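PDB 4XCW: molybdopterin adenylyltransferase from Helicobacter pylori, which probably catalyses the adenylylation of molybdopterin by ATP, giving adenylyl-molybdopterin and diphosphate on the way to the molybdenum cofactor. Local coordinates for residues Lys62-Tyr67 / Ser129-Leu134; Gly27-Glu32 / Gly136-Ile141; Gly76-Gly79 / Ile85-Glu88; Ala147-Ile152 / Asn162-Asn167. All coordinates share one frame; numbering follows the deposited sequence.

How the contacts relate
Contacts 1, 2 and 4 are largely buried and apolar, whereas contact 3 is partly exposed and is built around backbone carbonyl oxygens. Strand 129-134 ties the set together. Its S129 and I131 meet helix 53-66 in contact 1, L134 touches I30 and I141 of contact 2, N133 reaches T78, T86 and P87 of contact 3, and I132 packs on I152 of contact 4. Contacts 2 and 4 use the start and the end of helix 138-148, with centres about 17 Å apart. Contacts 3 and 4 lie on opposite sides of the chain's centre and do not touch. Aliphatic packing dominates contact 2, while sulfur takes part in contacts 1 and 4.

Contact 1 (Lys62-Tyr67 / Ser129-Leu134); sequences KMCDEY and SLIINL
C64, near the C-terminal end of helix 53-66, comes down on S129 at the start of strand 129-134, their CA atoms 5.9 Å apart. Here the helix widens into a pi-type turn, and K62 O accepts from both E66 N (2.9 Å) and Y67 N (3.0 Å). On the helix, C64 is the residue that touches. Its SG sits 3.4 Å from S129 CB, a close approach, and 3.7 Å from I131 CD1, so the sulfur rests against two residues, i and i+2 on the strand. It lies opposite the carbonyl carbon about CA-CB (chi1 -64°), which directs it at S129 CB and the end of I131. I131 reaches back with an extended branch, and its terminal CD1 does the touching. S129 OG passes beside C64 CB at 3.5 Å, but its polar need is met by C69 O in the turn that follows the helix. V72 of the neighbouring strand is touched by both C64 and I131, whereas L130 packs on helix 152-158. Helix 53-66 links strands 42-49 and 71-75, which run parallel with strand 6-13 between them, and this helix-on-sheet packing belongs to a beta-alpha-beta crossover of the layered alpha/beta fold of MogA proteins.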
loop_
_atom_site.group_PDB
_atom_site.type_symbol
_atom_site.label_atom_id
_atom_site.label_comp_id
_atom_site.label_asym_id
_atom_site.label_seq_id
_atom_site.Cartn_x
_atom_site.Cartn_y
_atom_site.Cartn_z
ATOM N N LYS B 62 -4.356 -9.331 -24.544
ATOM C CA LYS B 62 -4.293 -10.447 -25.485
ATOM C C LYS B 62 -3.873 -11.729 -24.765
ATOM O O LYS B 62 -4.431 -12.798 -25.009
ATOM C CB LYS B 62 -3.330 -10.128 -26.638
ATOM C CG LYS B 62 -3.139 -11.259 -27.643
ATOM C CD LYS B 62 -2.402 -10.778 -28.889
ATOM C CE LYS B 62 -1.091 -10.089 -28.536
ATOM N NZ LYS B 62 -0.336 -9.637 -29.741
ATOM N N MET B 63 -2.899 -11.620 -23.866
ATOM C CA MET B 63 -2.422 -12.798 -23.143
ATOM C C MET B 63 -3.515 -13.381 -22.248
ATOM O O MET B 63 -3.706 -14.601 -22.204
ATOM C CB MET B 63 -1.179 -12.459 -22.319
ATOM C CG MET B 63 0.072 -12.197 -23.164
ATOM S SD MET B 63 1.482 -11.659 -22.156
ATOM C CE MET B 63 2.768 -11.512 -23.397
ATOM N N CYS B 64 -4.244 -12.510 -21.551
ATOM C CA CYS B 64 -5.346 -12.954 -20.698
ATOM C C CYS B 64 -6.539 -13.460 -21.506
ATOM O O CYS B 64 -7.033 -14.572 -21.277
ATOM C CB CYS B 64 -5.809 -11.820 -19.780
ATOM S SG CYS B 64 -4.578 -11.260 -18.607
ATOM N N ASP B 65 -7.003 -12.638 -22.448
ATOM C CA ASP B 65 -8.264 -12.898 -23.139
ATOM C C ASP B 65 -8.151 -13.894 -24.293
ATOM O O ASP B 65 -8.981 -14.798 -24.416
ATOM C CB ASP B 65 -8.861 -11.592 -23.675
ATOM C CG ASP B 65 -9.239 -10.614 -22.571
ATOM O OD1 ASP B 65 -8.888 -10.853 -21.396
ATOM O OD2 ASP B 65 -9.888 -9.595 -22.895
ATOM N N GLU B 66 -7.148 -13.722 -25.148
ATOM C CA GLU B 66 -7.025 -14.574 -26.326
ATOM C C GLU B 66 -6.227 -15.843 -26.046
ATOM O O GLU B 66 -6.642 -16.935 -26.435
ATOM C CB GLU B 66 -6.385 -13.807 -27.484
ATOM C CG GLU B 66 -7.244 -12.691 -28.042
ATOM C CD GLU B 66 -6.663 -12.093 -29.309
ATOM O OE1 GLU B 66 -5.997 -12.831 -30.069
ATOM O OE2 GLU B 66 -6.871 -10.884 -29.543
ATOM N N TYR B 67 -5.085 -15.697 -25.381
ATOM C CA TYR B 67 -4.218 -16.838 -25.086
ATOM C C TYR B 67 -4.667 -17.594 -23.838
ATOM O O TYR B 67 -4.142 -18.669 -23.541
ATOM C CB TYR B 67 -2.762 -16.388 -24.909
ATOM C CG TYR B 67 -2.149 -15.705 -26.115
ATOM C CD1 TYR B 67 -2.655 -15.906 -27.394
ATOM C CD2 TYR B 67 -1.050 -14.864 -25.971
ATOM C CE1 TYR B 67 -2.088 -15.279 -28.494
ATOM C CE2 TYR B 67 -0.479 -14.236 -27.066
ATOM C CZ TYR B 67 -1.002 -14.443 -28.319
ATOM O OH TYR B 67 -0.427 -13.814 -29.400
ATOM N N SER B 129 -7.335 -14.520 -14.903
ATOM C CA SER B 129 -5.885 -14.354 -15.013
ATOM C C SER B 129 -5.286 -13.544 -13.871
ATOM O O SER B 129 -5.814 -12.496 -13.494
ATOM C CB SER B 129 -5.523 -13.670 -16.334
ATOM O OG SER B 129 -6.017 -14.391 -17.450
ATOM N N LEU B 130 -4.172 -14.029 -13.333
ATOM C CA LEU B 130 -3.389 -13.263 -12.377
ATOM C C LEU B 130 -2.211 -12.609 -13.093
ATOM O O LEU B 130 -1.425 -13.288 -13.747
ATOM C CB LEU B 130 -2.882 -14.152 -11.238
ATOM C CG LEU B 130 -1.860 -13.529 -10.271
ATOM C CD1 LEU B 130 -2.415 -12.332 -9.515
ATOM C CD2 LEU B 130 -1.348 -14.571 -9.290
ATOM N N ILE B 131 -2.109 -11.289 -12.979
ATOM C CA ILE B 131 -0.983 -10.553 -13.552
ATOM C C ILE B 131 -0.064 -10.035 -12.454
ATOM O O ILE B 131 -0.513 -9.408 -11.503
ATOM C CB ILE B 131 -1.464 -9.372 -14.412
ATOM C CG1 ILE B 131 -2.457 -9.858 -15.461
ATOM C CG2 ILE B 131 -0.281 -8.684 -15.101
ATOM C CD1 ILE B 131 -3.039 -8.727 -16.320
ATOM N N ILE B 132 1.227 -10.319 -12.580
ATOM C CA ILE B 132 2.211 -9.841 -11.609
ATOM C C ILE B 132 3.364 -9.169 -12.327
ATOM O O ILE B 132 3.894 -9.729 -13.285
ATOM C CB ILE B 132 2.778 -10.984 -10.763
ATOM C CG1 ILE B 132 1.653 -11.850 -10.197
ATOM C CG2 ILE B 132 3.659 -10.438 -9.641
ATOM C CD1 ILE B 132 2.166 -13.060 -9.453
ATOM N N ASN B 133 3.765 -7.990 -11.854
ATOM C CA ASN B 133 4.974 -7.323 -12.347
ATOM C C ASN B 133 6.216 -7.838 -11.625
ATOM O O ASN B 133 6.287 -7.746 -10.408
ATOM C CB ASN B 133 4.900 -5.810 -12.145
ATOM C CG ASN B 133 3.589 -5.206 -12.610
ATOM O OD1 ASN B 133 3.026 -4.344 -11.932
ATOM N ND2 ASN B 133 3.113 -5.625 -13.779
ATOM N N LEU B 134 7.194 -8.352 -12.369
ATOM C CA LEU B 134 8.422 -8.894 -11.782
ATOM C C LEU B 134 9.581 -7.912 -11.979
ATOM O O LEU B 134 9.428 -6.942 -12.713
ATOM C CB LEU B 134 8.761 -10.247 -12.414
ATOM C CG LEU B 134 7.728 -11.356 -12.265
ATOM C CD1 LEU B 134 8.257 -12.638 -12.908
ATOM C CD2 LEU B 134 7.378 -11.559 -10.791
#

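Contact 2 (Gly27-Glu32 / Gly136-Ile141); sequences GKAIQE and GKPKSI
The pyrrolidine ring of P138, the one ring at this interface, meets A29 through its CB corner: P138 CB lies 3.8 Å from A29 CB, and the methyl is also 3.9 Å from P138 CA. With so short a side chain on one partner, the helices come close, and the CA atoms of A29 and P138 are 5.4 Å apart. P138 is the first residue of helix 138-148, just after K137 at the N-cap position, and the first turn closes with I141 N bonded to K137 O at 2.8 Å.

The next residue of helix 25-37, I30, meets I141, one turn on from P138, and their CA atoms are 7.0 Å apart. The two side chains cross at about a right angle. I30 CG1 is met by the branch methyl CG2 of I141 at 3.8 Å and by the chain end, CD1 of I141, at 4.1 Å, so this methylene faces both methyls of the other isoleucine. I141 presents CG2 from a position opposite its backbone N, while CG1 (chi1 -74°) runs beside that nitrogen and the chain continues extended to CD1.

The pair faces the sheet: I30 touches V73 and I141 touches T75 of strand 71-75. Towards the outside, E32 forms a salt bridge with R142. This is alpha/alpha packing between two helices on one face of a mixed sheet, one following strand 6-13 and the other strand 129-134, as expected for the three-layered alpha/beta fold of the molybdopterin-binding domain.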
loop_
_atom_site.group_PDB
_atom_site.type_symbol
_atom_site.label_atom_id
_atom_site.label_comp_id
_atom_site.label_asym_id
_atom_site.label_seq_id
_atom_site.Cartn_x
_atom_site.Cartn_y
_atom_site.Cartn_z
ATOM N N GLY B 27 13.451 -12.861 -19.564
ATOM C CA GLY B 27 12.430 -13.793 -19.999
ATOM C C GLY B 27 12.862 -15.236 -19.823
ATOM O O GLY B 27 12.067 -16.085 -19.424
ATOM N N LYS B 28 14.128 -15.514 -20.117
ATOM C CA LYS B 28 14.664 -16.862 -19.962
ATOM C C LYS B 28 14.668 -17.285 -18.497
ATOM O O LYS B 28 14.398 -18.442 -18.178
ATOM C CB LYS B 28 16.082 -16.960 -20.537
ATOM C CG LYS B 28 16.168 -16.856 -22.054
ATOM C CD LYS B 28 17.604 -17.066 -22.538
ATOM C CE LYS B 28 17.783 -16.668 -24.000
ATOM N NZ LYS B 28 16.864 -17.394 -24.921
ATOM N N ALA B 29 14.975 -16.345 -17.610
ATOM C CA ALA B 29 14.992 -16.631 -16.182
ATOM C C ALA B 29 13.586 -16.930 -15.683
ATOM O O ALA B 29 13.390 -17.801 -14.837
ATOM C CB ALA B 29 15.596 -15.468 -15.412
ATOM N N ILE B 30 12.610 -16.203 -16.218
ATOM C CA ILE B 30 11.214 -16.411 -15.858
ATOM C C ILE B 30 10.739 -17.808 -16.250
ATOM O O ILE B 30 10.140 -18.511 -15.438
ATOM C CB ILE B 30 10.303 -15.344 -16.511
ATOM C CG1 ILE B 30 10.539 -13.982 -15.855
ATOM C CG2 ILE B 30 8.850 -15.731 -16.379
ATOM C CD1 ILE B 30 9.752 -12.850 -16.470
ATOM N N GLN B 31 11.019 -18.216 -17.483
ATOM C CA GLN B 31 10.605 -19.535 -17.955
ATOM C C GLN B 31 11.313 -20.664 -17.215
ATOM O O GLN B 31 10.698 -21.683 -16.911
ATOM C CB GLN B 31 10.839 -19.671 -19.462
ATOM C CG GLN B 31 9.989 -18.714 -20.277
ATOM C CD GLN B 31 9.821 -19.155 -21.713
ATOM O OE1 GLN B 31 10.094 -20.306 -22.060
ATOM N NE2 GLN B 31 9.362 -18.241 -22.557
ATOM N N GLU B 32 12.596 -20.481 -16.925
ATOM C CA GLU B 32 13.357 -21.480 -16.176
ATOM C C GLU B 32 12.742 -21.733 -14.803
ATOM O O GLU B 32 12.519 -22.876 -14.416
ATOM C CB GLU B 32 14.815 -21.047 -16.006
ATOM C CG GLU B 32 15.685 -21.246 -17.232
ATOM C CD GLU B 32 17.134 -20.882 -16.971
ATOM O OE1 GLU B 32 17.443 -20.452 -15.838
ATOM O OE2 GLU B 32 17.963 -21.030 -17.895
ATOM N N GLY B 136 13.615 -6.755 -13.163
ATOM C CA GLY B 136 14.282 -6.805 -14.451
ATOM C C GLY B 136 15.458 -7.767 -14.530
ATOM O O GLY B 136 15.753 -8.308 -15.597
ATOM N N LYS B 137 16.135 -7.988 -13.409
ATOM C CA LYS B 137 17.356 -8.792 -13.414
ATOM C C LYS B 137 17.067 -10.233 -13.004
ATOM O O LYS B 137 16.290 -10.471 -12.079
ATOM C CB LYS B 137 18.404 -8.164 -12.492
ATOM C CG LYS B 137 18.999 -6.881 -13.055
ATOM C CD LYS B 137 19.434 -5.903 -11.972
ATOM C CE LYS B 137 20.646 -6.402 -11.214
ATOM N NZ LYS B 137 21.223 -5.327 -10.360
ATOM N N PRO B 138 17.679 -11.201 -13.709
ATOM C CA PRO B 138 17.449 -12.629 -13.455
ATOM C C PRO B 138 17.533 -13.014 -11.977
ATOM O O PRO B 138 16.646 -13.716 -11.505
ATOM C CB PRO B 138 18.559 -13.298 -14.263
ATOM C CG PRO B 138 18.737 -12.384 -15.430
ATOM C CD PRO B 138 18.539 -10.986 -14.886
ATOM N N LYS B 139 18.563 -12.553 -11.268
ATOM C CA LYS B 139 18.710 -12.866 -9.847
ATOM C C LYS B 139 17.542 -12.303 -9.042
ATOM O O LYS B 139 16.985 -12.991 -8.181
ATOM C CB LYS B 139 20.035 -12.322 -9.306
ATOM C CG LYS B 139 20.270 -12.603 -7.824
ATOM C CD LYS B 139 21.692 -12.244 -7.409
ATOM C CE LYS B 139 21.917 -12.469 -5.921
ATOM N NZ LYS B 139 21.106 -11.546 -5.080
ATOM N N SER B 140 17.164 -11.060 -9.333
ATOM C CA SER B 140 16.013 -10.434 -8.678
ATOM C C SER B 140 14.703 -11.154 -9.000
ATOM O O SER B 140 13.826 -11.303 -8.137
ATOM C CB SER B 140 15.902 -8.962 -9.085
ATOM O OG SER B 140 17.078 -8.250 -8.741
ATOM N N ILE B 141 14.561 -11.583 -10.250
ATOM C CA ILE B 141 13.376 -12.323 -10.665
ATOM C C ILE B 141 13.239 -13.619 -9.865
ATOM O O ILE B 141 12.153 -13.947 -9.387
ATOM C CB ILE B 141 13.411 -12.631 -12.177
ATOM C CG1 ILE B 141 13.123 -11.353 -12.973
ATOM C CG2 ILE B 141 12.394 -13.725 -12.530
ATOM C CD1 ILE B 141 13.484 -11.434 -14.452
#

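Contact 3 (Gly76-Gly79 / Ile85-Glu88)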
loop_
_atom_site.group_PDB
_atom_site.type_symbol
_atom_site.label_atom_id
_atom_site.label_comp_id
_atom_site.label_asym_id
_atom_site.label_seq_id
_atom_site.Cartn_x
_atom_site.Cartn_y
_atom_site.Cartn_z
ATOM N N GLY B 76 10.472 -5.460 -16.376
ATOM C CA GLY B 76 10.867 -4.144 -16.841
ATOM C C GLY B 76 9.863 -3.041 -16.558
ATOM O O GLY B 76 8.666 -3.292 -16.389
ATOM N N GLY B 77 10.370 -1.812 -16.491
ATOM C CA GLY B 77 9.544 -0.616 -16.481
ATOM C C GLY B 77 8.676 -0.406 -15.260
ATOM O O GLY B 77 7.507 -0.044 -15.388
ATOM N N THR B 78 9.239 -0.606 -14.072
ATOM C CA THR B 78 8.441 -0.520 -12.850
ATOM C C THR B 78 9.020 0.397 -11.766
ATOM O O THR B 78 8.644 0.290 -10.602
ATOM C CB THR B 78 8.241 -1.911 -12.236
ATOM O OG1 THR B 78 9.511 -2.558 -12.088
ATOM C CG2 THR B 78 7.342 -2.761 -13.129
ATOM N N GLY B 79 9.915 1.297 -12.153
ATOM C CA GLY B 79 10.492 2.246 -11.213
ATOM C C GLY B 79 9.835 3.610 -11.299
ATOM O O GLY B 79 8.735 3.746 -11.848
ATOM N N ILE B 85 6.121 2.565 -17.284
ATOM C CA ILE B 85 4.663 2.654 -17.278
ATOM C C ILE B 85 3.971 1.296 -17.183
ATOM O O ILE B 85 2.762 1.187 -17.379
ATOM C CB ILE B 85 4.170 3.404 -18.535
ATOM C CG1 ILE B 85 4.878 2.886 -19.784
ATOM C CG2 ILE B 85 4.455 4.888 -18.398
ATOM C CD1 ILE B 85 4.271 1.658 -20.379
ATOM N N THR B 86 4.739 0.258 -16.871
ATOM C CA THR B 86 4.178 -1.085 -16.756
ATOM C C THR B 86 3.137 -1.232 -15.624
ATOM O O THR B 86 2.088 -1.837 -15.849
ATOM C CB THR B 86 5.307 -2.129 -16.578
ATOM O OG1 THR B 86 6.190 -2.049 -17.706
ATOM C CG2 THR B 86 4.729 -3.539 -16.494
ATOM N N PRO B 87 3.397 -0.671 -14.420
ATOM C CA PRO B 87 2.343 -0.785 -13.404
ATOM C C PRO B 87 1.054 -0.050 -13.788
ATOM O O PRO B 87 -0.020 -0.561 -13.505
ATOM C CB PRO B 87 2.980 -0.149 -12.154
ATOM C CG PRO B 87 4.464 -0.272 -12.376
ATOM C CD PRO B 87 4.635 -0.091 -13.858
ATOM N N GLU B 88 1.159 1.126 -14.405
ATOM C CA GLU B 88 -0.033 1.841 -14.872
ATOM C C GLU B 88 -0.861 1.016 -15.857
ATOM O O GLU B 88 -2.093 0.996 -15.789
ATOM C CB GLU B 88 0.346 3.159 -15.543
ATOM C CG GLU B 88 0.717 4.259 -14.581
ATOM C CD GLU B 88 2.211 4.356 -14.335
ATOM O OE1 GLU B 88 2.905 3.311 -14.333
ATOM O OE2 GLU B 88 2.693 5.493 -14.144
#
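The carbonyl oxygen of G77 is crowded by the start of helix 86-93: T86 N donates to G77 O at 3.2 Å, and P87 CD stands 3.3 Å from that oxygen. The N-H of T86 reaches it in the carbonyl plane, with a C=O...N angle of 156°, although the bond is somewhat bent at the hydrogen (147°). T86 also brings its hydroxyl to the loop, with T86 OG1 3.1 Å from G76 O and 3.3 Å from G77 O. With OG1 beside the backbone N and opposite the carbonyl carbon (chi1 -59°), the hydroxyl faces the loop near both carbonyl oxygens. G77 has a positive phi, and its lack of a side chain lets the loop run close to T86.

Beside this polar group is a small apolar one. The side chains of T78 and P87 cross at about a right angle, and T78 CG2 meets the CD-CG side of the ring, 3.9 Å from P87 CD and from P87 CG alike. The helix is thus met at its first two residues, T86 mainly through its polar atoms and P87 through ring carbons. The glycine-rich loop probably belongs to the molybdopterin-binding region, as in relatives.

In the fold, the loop leaves strand 71-75 and lies against the N-terminal end of helix 86-93, with strand 129-134 alongside, while I56 of helix 53-66 packs on I85 and T86. E88 bridges to R120 and packs on K96 of the second subunit.

Contact 4 (Ala147-Ile152 / Asn162-Asn167); sequences AVFPAI and NYMQVN
F149 lies in a 3-10 segment (149-151) that leads to I152 at the start of helix 152-158, with I152 N bonded to F149 O at 2.8 Å, while the extended segment 162-167 passes alongside, its M164 CA 8.7 Å from I152 CA. M164 and V166, two residues apart, both point toward the turn. M164 is fully extended beyond CG, so its thioether end reaches I152, where SD is 3.9 Å and CE 4.0 Å from the branch methyl CG2. The same sulfur makes a Met-aromatic contact with F149, lying 5.4 Å from the ring centroid and 57° off the ring normal, an oblique approach. V166 comes to the ring at another point, its CG2 4.4 Å from F149 CE2. The ring also meets Y37 of helix 25-37 with the planes at about 50°, and I152 rests on L130 of the central sheet. Backbone bonds of Q165 with L39 and of N167 with Y37 hold the extended segment in place. Across the contact itself the forces are dispersion and a weak sulfur-aromatic attraction, neither strongly directional. Shape and burial, rather than polar pairing, therefore join the C-terminal region to the turn between helices 138-148 and 152-158.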
loop_
_atom_site.group_PDB
_atom_site.type_symbol
_atom_site.label_atom_id
_atom_site.label_comp_id
_atom_site.label_asym_id
_atom_site.label_seq_id
_atom_site.Cartn_x
_atom_site.Cartn_y
_atom_site.Cartn_z
ATOM N N ALA B 147 9.519 -15.833 -3.480
ATOM C CA ALA B 147 8.758 -15.219 -2.405
ATOM C C ALA B 147 7.254 -15.256 -2.647
ATOM O O ALA B 147 6.488 -15.510 -1.717
ATOM C CB ALA B 147 9.206 -13.784 -2.202
ATOM N N VAL B 148 6.828 -14.989 -3.881
ATOM C CA VAL B 148 5.397 -14.815 -4.142
ATOM C C VAL B 148 4.700 -16.064 -4.667
ATOM O O VAL B 148 3.488 -16.197 -4.508
ATOM C CB VAL B 148 5.120 -13.667 -5.149
ATOM C CG1 VAL B 148 5.703 -12.356 -4.639
ATOM C CG2 VAL B 148 5.647 -14.006 -6.535
ATOM N N PHE B 149 5.444 -16.977 -5.281
ATOM C CA PHE B 149 4.800 -18.146 -5.876
ATOM C C PHE B 149 3.981 -19.023 -4.908
ATOM O O PHE B 149 2.963 -19.579 -5.324
ATOM C CB PHE B 149 5.814 -19.040 -6.587
ATOM C CG PHE B 149 5.167 -20.124 -7.404
ATOM C CD1 PHE B 149 4.674 -19.849 -8.667
ATOM C CD2 PHE B 149 5.019 -21.403 -6.896
ATOM C CE1 PHE B 149 4.062 -20.836 -9.417
ATOM C CE2 PHE B 149 4.406 -22.393 -7.642
ATOM C CZ PHE B 149 3.930 -22.106 -8.905
ATOM N N PRO B 150 4.411 -19.166 -3.632
ATOM C CA PRO B 150 3.587 -20.012 -2.758
ATOM C C PRO B 150 2.120 -19.584 -2.622
ATOM O O PRO B 150 1.311 -20.387 -2.167
ATOM C CB PRO B 150 4.303 -19.907 -1.411
ATOM C CG PRO B 150 5.739 -19.763 -1.794
ATOM C CD PRO B 150 5.709 -18.854 -2.998
ATOM N N ALA B 151 1.780 -18.364 -3.035
ATOM C CA ALA B 151 0.402 -17.890 -2.954
ATOM C C ALA B 151 -0.309 -17.967 -4.301
ATOM O O ALA B 151 -1.514 -17.732 -4.390
ATOM C CB ALA B 151 0.362 -16.452 -2.422
ATOM N N ILE B 152 0.428 -18.302 -5.352
ATOM C CA ILE B 152 -0.113 -18.190 -6.710
ATOM C C ILE B 152 -1.105 -19.313 -7.100
ATOM O O ILE B 152 -2.191 -19.019 -7.614
ATOM C CB ILE B 152 1.040 -18.110 -7.742
ATOM C CG1 ILE B 152 1.734 -16.751 -7.627
ATOM C CG2 ILE B 152 0.530 -18.293 -9.162
ATOM C CD1 ILE B 152 2.848 -16.541 -8.631
ATOM N N ASN B 162 -6.840 -22.515 -14.396
ATOM C CA ASN B 162 -6.520 -23.943 -14.385
ATOM C C ASN B 162 -5.746 -24.327 -13.130
ATOM O O ASN B 162 -5.189 -23.476 -12.438
ATOM C CB ASN B 162 -5.726 -24.339 -15.630
ATOM C CG ASN B 162 -6.534 -24.217 -16.901
ATOM O OD1 ASN B 162 -7.761 -24.293 -16.882
ATOM N ND2 ASN B 162 -5.847 -24.032 -18.020
ATOM N N TYR B 163 -5.706 -25.621 -12.845
ATOM C CA TYR B 163 -5.196 -26.101 -11.568
ATOM C C TYR B 163 -3.708 -26.415 -11.609
ATOM O O TYR B 163 -3.295 -27.445 -12.139
ATOM C CB TYR B 163 -5.974 -27.341 -11.142
ATOM C CG TYR B 163 -5.716 -27.766 -9.717
ATOM C CD1 TYR B 163 -6.480 -27.252 -8.678
ATOM C CD2 TYR B 163 -4.722 -28.688 -9.409
ATOM C CE1 TYR B 163 -6.262 -27.640 -7.373
ATOM C CE2 TYR B 163 -4.495 -29.083 -8.100
ATOM C CZ TYR B 163 -5.270 -28.554 -7.086
ATOM O OH TYR B 163 -5.058 -28.937 -5.782
ATOM N N MET B 164 -2.910 -25.514 -11.044
ATOM C CA MET B 164 -1.472 -25.699 -10.955
ATOM C C MET B 164 -1.102 -26.818 -9.999
ATOM O O MET B 164 -1.613 -26.883 -8.880
ATOM C CB MET B 164 -0.801 -24.412 -10.497
ATOM C CG MET B 164 -0.765 -23.325 -11.534
ATOM S SD MET B 164 -0.117 -21.821 -10.795
ATOM C CE MET B 164 -0.019 -20.780 -12.245
ATOM N N GLN B 165 -0.200 -27.684 -10.444
ATOM C CA GLN B 165 0.335 -28.732 -9.595
ATOM C C GLN B 165 1.815 -28.477 -9.350
ATOM O O GLN B 165 2.641 -28.517 -10.263
ATOM C CB GLN B 165 0.096 -30.101 -10.218
ATOM C CG GLN B 165 -1.345 -30.287 -10.641
ATOM C CD GLN B 165 -1.841 -31.699 -10.450
ATOM O OE1 GLN B 165 -1.174 -32.527 -9.830
ATOM N NE2 GLN B 165 -3.022 -31.983 -10.980
ATOM N N VAL B 166 2.126 -28.197 -8.094
ATOM C CA VAL B 166 3.438 -27.725 -7.683
ATOM C C VAL B 166 4.492 -28.827 -7.634
ATOM O O VAL B 166 4.214 -29.942 -7.202
ATOM C CB VAL B 166 3.324 -27.066 -6.306
ATOM C CG1 VAL B 166 4.647 -26.497 -5.864
ATOM C CG2 VAL B 166 2.272 -25.981 -6.375
ATOM N N ASN B 167 5.695 -28.507 -8.105
ATOM C CA ASN B 167 6.851 -29.369 -7.910
ATOM C C ASN B 167 7.427 -29.081 -6.528
ATOM O O ASN B 167 8.193 -28.136 -6.344
ATOM C CB ASN B 167 7.902 -29.146 -9.004
ATOM C CG ASN B 167 9.010 -30.192 -8.979
ATOM O OD1 ASN B 167 9.285 -30.803 -7.947
ATOM N ND2 ASN B 167 9.654 -30.399 -10.124
#